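Local coordinates for START domain-containing protein 10 (Homo sapiens, PDB 6SER), which binds phosphatidylcholine and phosphatidylethanolamine and transfers them between membranes, preferring a palmitoyl or stearoyl chain at sn-1 and an unsaturated chain at sn-2, at residues R49-Q57 against H66-C74; T81-Y91 against M215-K226. One frame throughout, in Å; residues are numbered along the deposited sequence.

Contact 1 of 2, residues R49-Q57 against H66-C74; sequences RAGVSVWVQ and HKIKCRMEC
Two neighbouring antiparallel strands of the START-domain sheet, 52-57 and 68-74, pair here from Gly-51 with Glu-73 to Gln-57 with Lys-67. Six backbone hydrogen bonds join them. Ser-53 and Arg-71 exchange two, Arg-71 N to Ser-53 O measuring 2.9 Å, and Trp-55 and Lys-69 exchange two more, Trp-55 N to Lys-69 O at 2.8 Å. At the ends Glu-73 N donates to Gly-51 O and Gln-57 N to Lys-67 O, both bonds longer. Val-52/Met-72, Val-54/Cys-70 and Val-56/Ile-68 are non-hydrogen-bonded pairs, and their side chains share the apolar face. There Cys-70 SG reaches across to two valines, 3.8 Å from Val-52 CG1 and 3.7 Å from Val-54 CG2. Ile-68 CD1 runs beside Val-56 CG2 at 3.9 Å. This is the face on which the long C-terminal helix of the START fold, 197-227, lies: Val-52 meets Pro-209 and Cys-70 meets Met-212. The other face carries Ser-53, Trp-55, Lys-69 and Arg-71. With CG beside its backbone N (chi1 -67°), the Trp-55 indole reaches along the sheet, and its CZ3 edge meets Arg-71 CB at 3.5 Å, near the ring plane. The Lys-69 chain passes the ring at a slant, CD 3.8 Å from Trp-55 CE3, while its ammonium turns to Cys-37 O and the ring of Trp-43.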
loop_
_atom_site.group_PDB
_atom_site.type_symbol
_atom_site.label_atom_id
_atom_site.label_comp_id
_atom_site.label_asym_id
_atom_site.label_seq_id
_atom_site.Cartn_x
_atom_site.Cartn_y
_atom_site.Cartn_z
ATOM N N ARG A 49 19.414 7.037 6.703
ATOM C CA ARG A 49 19.875 8.416 6.619
ATOM C C ARG A 49 18.683 9.336 6.827
ATOM O O ARG A 49 17.665 9.194 6.145
ATOM C CB ARG A 49 20.540 8.694 5.261
ATOM C CG ARG A 49 20.924 10.154 5.018
ATOM C CD ARG A 49 21.641 10.337 3.680
ATOM N NE ARG A 49 22.047 11.726 3.451
ATOM C CZ ARG A 49 21.430 12.571 2.627
ATOM N NH1 ARG A 49 21.880 13.812 2.492
ATOM N NH2 ARG A 49 20.369 12.180 1.931
ATOM N N ALA A 50 18.812 10.264 7.773
ATOM C CA ALA A 50 17.815 11.312 7.983
ATOM C C ALA A 50 16.448 10.717 8.321
ATOM O O ALA A 50 15.429 11.057 7.714
ATOM C CB ALA A 50 17.727 12.235 6.763
ATOM N N GLY A 51 16.436 9.808 9.299
ATOM C CA GLY A 51 15.209 9.222 9.796
ATOM C C GLY A 51 14.542 8.190 8.904
ATOM O O GLY A 51 13.521 7.623 9.308
ATOM N N VAL A 52 15.067 7.925 7.711
ATOM C CA VAL A 52 14.524 6.912 6.812
ATOM C C VAL A 52 15.469 5.720 6.797
ATOM O O VAL A 52 16.672 5.882 6.552
ATOM C CB VAL A 52 14.329 7.460 5.388
ATOM C CG1 VAL A 52 13.790 6.367 4.479
ATOM C CG2 VAL A 52 13.401 8.658 5.397
ATOM N N SER A 53 14.927 4.525 7.041
ATOM C CA SER A 53 15.699 3.291 6.937
ATOM C C SER A 53 14.959 2.271 6.081
ATOM O O SER A 53 13.724 2.239 6.041
ATOM C CB SER A 53 16.002 2.690 8.313
ATOM O OG SER A 53 14.976 2.997 9.233
ATOM N N VAL A 54 15.737 1.431 5.400
ATOM C CA VAL A 54 15.231 0.384 4.519
ATOM C C VAL A 54 15.814 -0.953 4.969
ATOM O O VAL A 54 17.028 -1.071 5.169
ATOM C CB VAL A 54 15.582 0.667 3.044
ATOM C CG1 VAL A 54 15.033 -0.430 2.124
ATOM C CG2 VAL A 54 15.058 2.026 2.627
ATOM N N TRP A 55 14.946 -1.951 5.141
ATOM C CA TRP A 55 15.344 -3.319 5.433
ATOM C C TRP A 55 14.901 -4.249 4.306
ATOM O O TRP A 55 14.003 -3.928 3.520
ATOM C CB TRP A 55 14.741 -3.835 6.745
ATOM C CG TRP A 55 15.225 -3.182 7.999
ATOM C CD1 TRP A 55 16.184 -3.652 8.858
ATOM C CD2 TRP A 55 14.746 -1.957 8.564
ATOM N NE1 TRP A 55 16.336 -2.785 9.914
ATOM C CE2 TRP A 55 15.465 -1.737 9.759
ATOM C CE3 TRP A 55 13.786 -1.025 8.175
ATOM C CZ2 TRP A 55 15.254 -0.626 10.562
ATOM C CZ3 TRP A 55 13.579 0.082 8.973
ATOM C CH2 TRP A 55 14.303 0.270 10.155
ATOM N N VAL A 56 15.576 -5.360 4.194
ATOM C CA VAL A 56 15.261 -6.340 3.204
ATOM C C VAL A 56 15.195 -7.664 3.926
ATOM O O VAL A 56 15.937 -7.877 4.823
ATOM C CB VAL A 56 16.305 -6.323 2.102
ATOM C CG1 VAL A 56 16.042 -7.399 1.102
ATOM C CG2 VAL A 56 16.280 -5.004 1.387
ATOM N N GLN A 57 14.288 -8.540 3.558
ATOM C CA GLN A 57 14.171 -9.830 4.261
ATOM C C GLN A 57 15.431 -10.663 4.087
ATOM O O GLN A 57 15.845 -10.909 2.983
ATOM C CB GLN A 57 12.861 -10.513 3.955
ATOM C CG GLN A 57 11.943 -10.398 5.149
ATOM C CD GLN A 57 11.071 -11.600 5.355
ATOM O OE1 GLN A 57 10.753 -12.291 4.410
ATOM N NE2 GLN A 57 10.650 -11.813 6.585
ATOM N N HIS A 66 12.000 -10.316 -2.981
ATOM C CA HIS A 66 12.208 -10.049 -1.567
ATOM C C HIS A 66 11.155 -9.090 -1.031
ATOM O O HIS A 66 10.737 -8.154 -1.720
ATOM C CB HIS A 66 13.607 -9.476 -1.331
ATOM C CG HIS A 66 14.707 -10.426 -1.683
ATOM N ND1 HIS A 66 14.528 -11.794 -1.700
ATOM C CD2 HIS A 66 15.995 -10.210 -2.042
ATOM C CE1 HIS A 66 15.660 -12.380 -2.047
ATOM N NE2 HIS A 66 16.566 -11.441 -2.262
ATOM N N LYS A 67 10.717 -9.346 0.197
ATOM C CA LYS A 67 9.922 -8.374 0.928
ATOM C C LYS A 67 10.799 -7.199 1.343
ATOM O O LYS A 67 11.948 -7.376 1.751
ATOM C CB LYS A 67 9.288 -9.022 2.155
ATOM C CG LYS A 67 8.560 -10.323 1.847
ATOM C CD LYS A 67 7.867 -10.898 3.086
ATOM C CE LYS A 67 6.604 -10.114 3.419
ATOM N NZ LYS A 67 5.366 -10.941 3.293
ATOM N N ILE A 68 10.249 -5.992 1.221
ATOM C CA ILE A 68 10.948 -4.744 1.509
ATOM C C ILE A 68 10.222 -4.054 2.654
ATOM O O ILE A 68 8.991 -4.109 2.741
ATOM C CB ILE A 68 11.002 -3.830 0.263
ATOM C CG1 ILE A 68 11.596 -4.584 -0.929
ATOM C CG2 ILE A 68 11.786 -2.550 0.536
ATOM C CD1 ILE A 68 12.939 -5.251 -0.648
ATOM N N LYS A 69 10.982 -3.410 3.533
ATOM C CA LYS A 69 10.432 -2.677 4.666
ATOM C C LYS A 69 11.096 -1.312 4.724
ATOM O O LYS A 69 12.323 -1.213 4.628
ATOM C CB LYS A 69 10.650 -3.430 5.981
ATOM C CG LYS A 69 10.116 -2.688 7.192
ATOM C CD LYS A 69 10.681 -3.221 8.500
ATOM C CE LYS A 69 10.302 -4.665 8.729
ATOM N NZ LYS A 69 10.701 -5.076 10.097
ATOM N N CYS A 70 10.301 -0.257 4.860
ATOM C CA CYS A 70 10.852 1.093 4.927
ATOM C C CYS A 70 10.164 1.865 6.045
ATOM O O CYS A 70 8.935 1.979 6.065
ATOM C CB CYS A 70 10.714 1.821 3.585
ATOM S SG CYS A 70 11.693 3.356 3.501
ATOM N N ARG A 71 10.965 2.399 6.962
ATOM C CA ARG A 71 10.493 3.083 8.155
ATOM C C ARG A 71 10.910 4.546 8.088
ATOM O O ARG A 71 12.041 4.862 7.705
ATOM C CB ARG A 71 11.066 2.409 9.407
ATOM C CG ARG A 71 10.542 2.901 10.733
ATOM C CD ARG A 71 11.044 2.000 11.855
ATOM N NE ARG A 71 10.685 2.474 13.190
ATOM C CZ ARG A 71 11.317 3.453 13.835
ATOM N NH1 ARG A 71 12.335 4.082 13.259
ATOM N NH2 ARG A 71 10.928 3.810 15.055
ATOM N N MET A 72 9.993 5.444 8.442
ATOM C CA MET A 72 10.278 6.871 8.358
ATOM C C MET A 72 9.693 7.609 9.551
ATOM O O MET A 72 8.492 7.519 9.821
ATOM C CB MET A 72 9.736 7.472 7.064
ATOM C CG MET A 72 9.732 8.984 7.083
ATOM S SD MET A 72 9.213 9.646 5.503
ATOM C CE MET A 72 7.469 9.221 5.522
ATOM N N GLU A 73 10.546 8.350 10.246
ATOM C CA GLU A 73 10.146 9.137 11.401
ATOM C C GLU A 73 9.626 10.485 10.920
ATOM O O GLU A 73 10.322 11.199 10.189
ATOM C CB GLU A 73 11.327 9.315 12.350
ATOM C CG GLU A 73 11.085 8.766 13.741
ATOM C CD GLU A 73 12.357 8.693 14.573
ATOM O OE1 GLU A 73 12.938 9.763 14.869
ATOM O OE2 GLU A 73 12.775 7.563 14.920
ATOM N N CYS A 74 8.404 10.824 11.313
ATOM C CA CYS A 74 7.770 12.082 10.929
ATOM C C CYS A 74 7.650 12.933 12.188
ATOM O O CYS A 74 6.758 12.713 13.016
ATOM C CB CYS A 74 6.413 11.837 10.280
ATOM S SG CYS A 74 6.499 10.971 8.710
#

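Contact 2 of 2, residues T81-Y91 against M215-K226; sequences TLYDVLHDIEY and MYKACLKYPEWK. With PO4 (phosphate ion), chain B.
Asp-88 OD1 is gripped by the hydroxyl of Tyr-222, whose OH donates to it over 2.8 Å and meets its anti lone pair, and by a water that also touches Glu-90 OE2 and Lys-226 NZ. The other oxygen, Asp-88 OD2, takes Tyr-91 N at 2.8 Å from above the carboxylate plane, an N-cap bond for the short helix that follows. The carboxylate thus ties the start of that helix to helix 197-227. Lys-226 NZ, itself bonded to Phe-233 O, stays beyond salt-bridge range but may still favour the negative charge on Asp-88.

Tyr-91 extends with CG anti to its backbone N (chi1 -169°), which carries its hydroxyl to the backbone of the long helix: OH donates to Ala-218 O at 2.8 Å. Tyr-222 turns its edge to one face of this ring, CD1 lying over the centre, in an edge-to-face pair with planes at 63°. Tyr-91 CD1 lies over the Trp-225 face, 3.4 Å from Trp-225 CE3, but these planes are oblique. Trp-225 NE1 donates to a phosphate ion, probably from the crystallisation liquor, that His-229 also binds; the indole stacks on the His-229 ring.

On the helix 79-87 side, Val-85 CG2 makes a CH-pi contact over a face of Tyr-222. Toward strands 161-175 and 181-190, Leu-82 CD1 packs on Cys-219 SG at 3.4 Å, and Met-215 SD meets both Leu-82 CD1 and Leu-86 CD2 at 3.8 Å. The segments of helices 79-87 and 197-227 cross at 95°, building the buried junction where, in the START fold of the Bet v 1-like clan, the long C-terminal helix meets the helices after the first strands.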
loop_
_atom_site.group_PDB
_atom_site.type_symbol
_atom_site.label_atom_id
_atom_site.label_comp_id
_atom_site.label_asym_id
_atom_site.label_seq_id
_atom_site.Cartn_x
_atom_site.Cartn_y
_atom_site.Cartn_z
ATOM N N THR A 81 -3.008 12.680 10.155
ATOM C CA THR A 81 -2.774 13.299 8.854
ATOM C C THR A 81 -2.147 12.309 7.881
ATOM O O THR A 81 -2.570 12.202 6.723
ATOM C CB THR A 81 -1.890 14.534 9.009
ATOM O OG1 THR A 81 -2.560 15.497 9.830
ATOM C CG2 THR A 81 -1.597 15.147 7.649
ATOM N N LEU A 82 -1.143 11.565 8.337
ATOM C CA LEU A 82 -0.584 10.514 7.501
ATOM C C LEU A 82 -1.654 9.489 7.126
ATOM O O LEU A 82 -1.674 8.988 5.998
ATOM C CB LEU A 82 0.587 9.868 8.233
ATOM C CG LEU A 82 1.501 8.861 7.548
ATOM C CD1 LEU A 82 2.036 9.372 6.217
ATOM C CD2 LEU A 82 2.619 8.612 8.493
ATOM N N TYR A 83 -2.589 9.212 8.040
ATOM C CA TYR A 83 -3.668 8.266 7.759
ATOM C C TYR A 83 -4.581 8.783 6.649
ATOM O O TYR A 83 -4.915 8.045 5.714
ATOM C CB TYR A 83 -4.455 8.000 9.045
ATOM C CG TYR A 83 -5.487 6.884 8.990
ATOM C CD1 TYR A 83 -5.121 5.573 8.665
ATOM C CD2 TYR A 83 -6.820 7.130 9.303
ATOM C CE1 TYR A 83 -6.063 4.546 8.636
ATOM C CE2 TYR A 83 -7.768 6.109 9.284
ATOM C CZ TYR A 83 -7.387 4.824 8.949
ATOM O OH TYR A 83 -8.332 3.816 8.914
ATOM N N ASP A 84 -4.991 10.056 6.735
ATOM C CA ASP A 84 -5.816 10.655 5.685
ATOM C C ASP A 84 -5.137 10.561 4.328
ATOM O O ASP A 84 -5.787 10.267 3.312
ATOM C CB ASP A 84 -6.109 12.126 6.005
ATOM C CG ASP A 84 -7.089 12.299 7.150
ATOM O OD1 ASP A 84 -7.782 11.319 7.517
ATOM O OD2 ASP A 84 -7.170 13.429 7.672
ATOM N N VAL A 85 -3.828 10.816 4.292
ATOM C CA VAL A 85 -3.107 10.864 3.024
ATOM C C VAL A 85 -3.048 9.481 2.389
ATOM O O VAL A 85 -3.243 9.328 1.177
ATOM C CB VAL A 85 -1.707 11.454 3.255
ATOM C CG1 VAL A 85 -0.850 11.330 2.001
ATOM C CG2 VAL A 85 -1.838 12.899 3.704
ATOM N N LEU A 86 -2.792 8.452 3.197
ATOM C CA LEU A 86 -2.821 7.096 2.665
ATOM C C LEU A 86 -4.208 6.716 2.162
ATOM O O LEU A 86 -4.322 5.985 1.175
ATOM C CB LEU A 86 -2.350 6.103 3.727
ATOM C CG LEU A 86 -0.852 6.189 4.047
ATOM C CD1 LEU A 86 -0.440 5.170 5.108
ATOM C CD2 LEU A 86 -0.049 6.008 2.784
ATOM N N HIS A 87 -5.265 7.216 2.802
ATOM C CA HIS A 87 -6.619 6.839 2.413
ATOM C C HIS A 87 -7.133 7.623 1.209
ATOM O O HIS A 87 -7.969 7.109 0.461
ATOM C CB HIS A 87 -7.581 7.037 3.589
ATOM C CG HIS A 87 -7.812 5.800 4.405
ATOM N ND1 HIS A 87 -8.453 4.688 3.905
ATOM C CD2 HIS A 87 -7.520 5.514 5.700
ATOM C CE1 HIS A 87 -8.535 3.764 4.849
ATOM N NE2 HIS A 87 -7.972 4.240 5.947
ATOM N N ASP A 88 -6.653 8.854 1.000
ATOM C CA ASP A 88 -7.285 9.797 0.074
ATOM C C ASP A 88 -6.913 9.463 -1.362
ATOM O O ASP A 88 -5.931 9.974 -1.902
ATOM C CB ASP A 88 -6.878 11.227 0.417
ATOM C CG ASP A 88 -7.779 12.265 -0.237
ATOM O OD1 ASP A 88 -8.181 13.221 0.451
ATOM O OD2 ASP A 88 -8.085 12.120 -1.441
ATOM N N ILE A 89 -7.740 8.629 -2.004
ATOM C CA ILE A 89 -7.508 8.248 -3.401
ATOM C C ILE A 89 -7.395 9.477 -4.291
ATOM O O ILE A 89 -6.526 9.547 -5.169
ATOM C CB ILE A 89 -8.616 7.302 -3.905
ATOM C CG1 ILE A 89 -8.427 5.904 -3.329
ATOM C CG2 ILE A 89 -8.593 7.204 -5.420
ATOM C CD1 ILE A 89 -9.415 5.559 -2.282
ATOM N N GLU A 90 -8.269 10.465 -4.080
ATOM C CA GLU A 90 -8.281 11.647 -4.937
ATOM C C GLU A 90 -6.964 12.409 -4.866
ATOM O O GLU A 90 -6.437 12.850 -5.894
ATOM C CB GLU A 90 -9.437 12.566 -4.540
ATOM C CG GLU A 90 -9.391 13.884 -5.263
ATOM C CD GLU A 90 -10.478 14.862 -4.818
ATOM O OE1 GLU A 90 -10.814 15.742 -5.624
ATOM O OE2 GLU A 90 -10.986 14.765 -3.682
ATOM N N TYR A 91 -6.433 12.594 -3.653
ATOM C CA TYR A 91 -5.167 13.290 -3.436
ATOM C C TYR A 91 -3.970 12.583 -4.075
ATOM O O TYR A 91 -2.979 13.252 -4.377
ATOM C CB TYR A 91 -4.929 13.431 -1.931
ATOM C CG TYR A 91 -3.798 14.346 -1.525
ATOM C CD1 TYR A 91 -3.731 15.652 -1.994
ATOM C CD2 TYR A 91 -2.816 13.917 -0.630
ATOM C CE1 TYR A 91 -2.707 16.506 -1.595
ATOM C CE2 TYR A 91 -1.790 14.762 -0.226
ATOM C CZ TYR A 91 -1.740 16.049 -0.710
ATOM O OH TYR A 91 -0.723 16.880 -0.313
ATOM N N MET A 215 5.958 11.205 -0.022
ATOM C CA MET A 215 4.755 11.080 0.789
ATOM C C MET A 215 4.799 12.014 1.991
ATOM O O MET A 215 3.783 12.620 2.353
ATOM C CB MET A 215 4.581 9.636 1.250
ATOM C CG MET A 215 3.340 9.432 2.101
ATOM S SD MET A 215 3.298 7.837 2.931
ATOM C CE MET A 215 3.532 6.723 1.554
ATOM N N TYR A 216 5.962 12.138 2.632
ATOM C CA TYR A 216 6.060 13.015 3.793
ATOM C C TYR A 216 5.770 14.463 3.411
ATOM O O TYR A 216 5.026 15.162 4.110
ATOM C CB TYR A 216 7.438 12.897 4.439
ATOM C CG TYR A 216 7.729 14.033 5.390
ATOM C CD1 TYR A 216 7.180 14.053 6.671
ATOM C CD2 TYR A 216 8.537 15.099 5.006
ATOM C CE1 TYR A 216 7.432 15.096 7.549
ATOM C CE2 TYR A 216 8.794 16.149 5.878
ATOM C CZ TYR A 216 8.241 16.139 7.148
ATOM O OH TYR A 216 8.492 17.175 8.022
ATOM N N LYS A 217 6.345 14.930 2.299
ATOM C CA LYS A 217 6.057 16.290 1.847
ATOM C C LYS A 217 4.578 16.458 1.534
ATOM O O LYS A 217 4.006 17.531 1.765
ATOM C CB LYS A 217 6.904 16.642 0.620
ATOM C CG LYS A 217 8.399 16.761 0.906
ATOM C CD LYS A 217 9.165 17.303 -0.296
ATOM C CE LYS A 217 10.643 17.467 0.034
ATOM N NZ LYS A 217 11.345 18.390 -0.906
ATOM N N ALA A 218 3.938 15.406 1.012
ATOM C CA ALA A 218 2.512 15.481 0.726
ATOM C C ALA A 218 1.706 15.715 1.998
ATOM O O ALA A 218 0.724 16.464 1.990
ATOM C CB ALA A 218 2.049 14.208 0.021
ATOM N N CYS A 219 2.113 15.089 3.105
ATOM C CA CYS A 219 1.417 15.294 4.371
ATOM C C CYS A 219 1.491 16.745 4.836
ATOM O O CYS A 219 0.563 17.227 5.497
ATOM C CB CYS A 219 1.988 14.366 5.439
ATOM S SG CYS A 219 1.780 12.593 5.063
ATOM N N LEU A 220 2.581 17.452 4.511
ATOM C CA LEU A 220 2.698 18.857 4.901
ATOM C C LEU A 220 1.734 19.728 4.110
ATOM O O LEU A 220 1.165 20.684 4.649
ATOM C CB LEU A 220 4.132 19.353 4.706
ATOM C CG LEU A 220 5.228 18.620 5.481
ATOM C CD1 LEU A 220 6.602 19.136 5.086
ATOM C CD2 LEU A 220 5.004 18.761 6.975
ATOM N N LYS A 221 1.540 19.416 2.833
ATOM C CA LYS A 221 0.641 20.185 1.986
ATOM C C LYS A 221 -0.808 19.724 2.096
ATOM O O LYS A 221 -1.695 20.386 1.546
ATOM C CB LYS A 221 1.115 20.115 0.526
ATOM C CG LYS A 221 2.440 20.840 0.273
ATOM C CD LYS A 221 2.227 22.343 0.103
ATOM C CE LYS A 221 3.539 23.125 0.106
ATOM N NZ LYS A 221 3.901 23.598 1.479
ATOM N N TYR A 222 -1.076 18.623 2.813
ATOM C CA TYR A 222 -2.414 18.038 2.757
ATOM C C TYR A 222 -3.476 18.910 3.416
ATOM O O TYR A 222 -4.522 19.143 2.782
ATOM C CB TYR A 222 -2.407 16.624 3.348
ATOM C CG TYR A 222 -3.773 15.968 3.257
ATOM C CD1 TYR A 222 -4.309 15.617 2.023
ATOM C CD2 TYR A 222 -4.530 15.714 4.401
ATOM C CE1 TYR A 222 -5.560 15.028 1.925
ATOM C CE2 TYR A 222 -5.773 15.118 4.313
ATOM C CZ TYR A 222 -6.286 14.780 3.069
ATOM O OH TYR A 222 -7.528 14.190 2.976
ATOM N N PRO A 223 -3.308 19.399 4.657
ATOM C CA PRO A 223 -4.397 20.186 5.276
ATOM C C PRO A 223 -4.887 21.334 4.411
ATOM O O PRO A 223 -6.102 21.511 4.262
ATOM C CB PRO A 223 -3.765 20.672 6.589
ATOM C CG PRO A 223 -2.759 19.579 6.924
ATOM C CD PRO A 223 -2.169 19.236 5.585
ATOM N N GLU A 224 -3.970 22.092 3.800
ATOM C CA GLU A 224 -4.369 23.196 2.930
ATOM C C GLU A 224 -5.060 22.695 1.669
ATOM O O GLU A 224 -6.072 23.265 1.242
ATOM C CB GLU A 224 -3.153 24.046 2.566
ATOM C CG GLU A 224 -2.643 24.916 3.711
ATOM C CD GLU A 224 -1.357 25.650 3.365
ATOM O OE1 GLU A 224 -0.597 25.156 2.502
ATOM O OE2 GLU A 224 -1.111 26.725 3.956
ATOM N N TRP A 225 -4.527 21.639 1.052
ATOM C CA TRP A 225 -5.165 21.085 -0.137
ATOM C C TRP A 225 -6.556 20.544 0.187
ATOM O O TRP A 225 -7.520 20.792 -0.548
ATOM C CB TRP A 225 -4.286 19.987 -0.739
ATOM C CG TRP A 225 -4.837 19.430 -2.008
ATOM C CD1 TRP A 225 -4.558 19.845 -3.281
ATOM C CD2 TRP A 225 -5.769 18.353 -2.133
ATOM N NE1 TRP A 225 -5.255 19.091 -4.189
ATOM C CE2 TRP A 225 -6.007 18.166 -3.512
ATOM C CE3 TRP A 225 -6.422 17.524 -1.213
ATOM C CZ2 TRP A 225 -6.878 17.185 -3.997
ATOM C CZ3 TRP A 225 -7.283 16.542 -1.696
ATOM C CH2 TRP A 225 -7.507 16.385 -3.076
ATOM N N LYS A 226 -6.676 19.797 1.286
ATOM C CA LYS A 226 -7.950 19.162 1.612
ATOM C C LYS A 226 -9.005 20.197 1.990
ATOM O O LYS A 226 -10.200 19.974 1.767
ATOM C CB LYS A 226 -7.734 18.139 2.738
ATOM C CG LYS A 226 -8.953 17.294 3.113
ATOM C CD LYS A 226 -9.645 16.689 1.888
ATOM C CE LYS A 226 -10.711 15.685 2.321
ATOM N NZ LYS A 226 -11.625 15.343 1.208
HETATM P P PO4 B . -6.067 20.961 -7.600
HETATM O O1 PO4 B . -5.908 19.623 -7.139
HETATM O O2 PO4 B . -5.657 21.059 -8.930
HETATM O O3 PO4 B . -5.285 21.795 -6.800
HETATM O O4 PO4 B . -7.433 21.353 -7.523
HETATM O O HOH W 1 -10.279 14.363 -0.845
#

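In the fold
Both contacts meet helix 197-227, contact 1 through a sheet face lying against its earlier turns and contact 2 through its last turns. They are in series along the chain, strand 68-74 leading into helix 79-87, and they touch where Met-72 and Cys-74 pack against Tyr-216. Contact 1 is partly buried, with one face turned to the helix and the other carrying Ser-53, the Trp-55 indole and the chains of Lys-69 and Arg-71, and it is held by a ladder of main-chain bonds. Contact 2 is a more buried helix crossing without main-chain to main-chain bonds between its segments; aromatic rings, sulfur packing and two tyrosine hydroxyls do the work there.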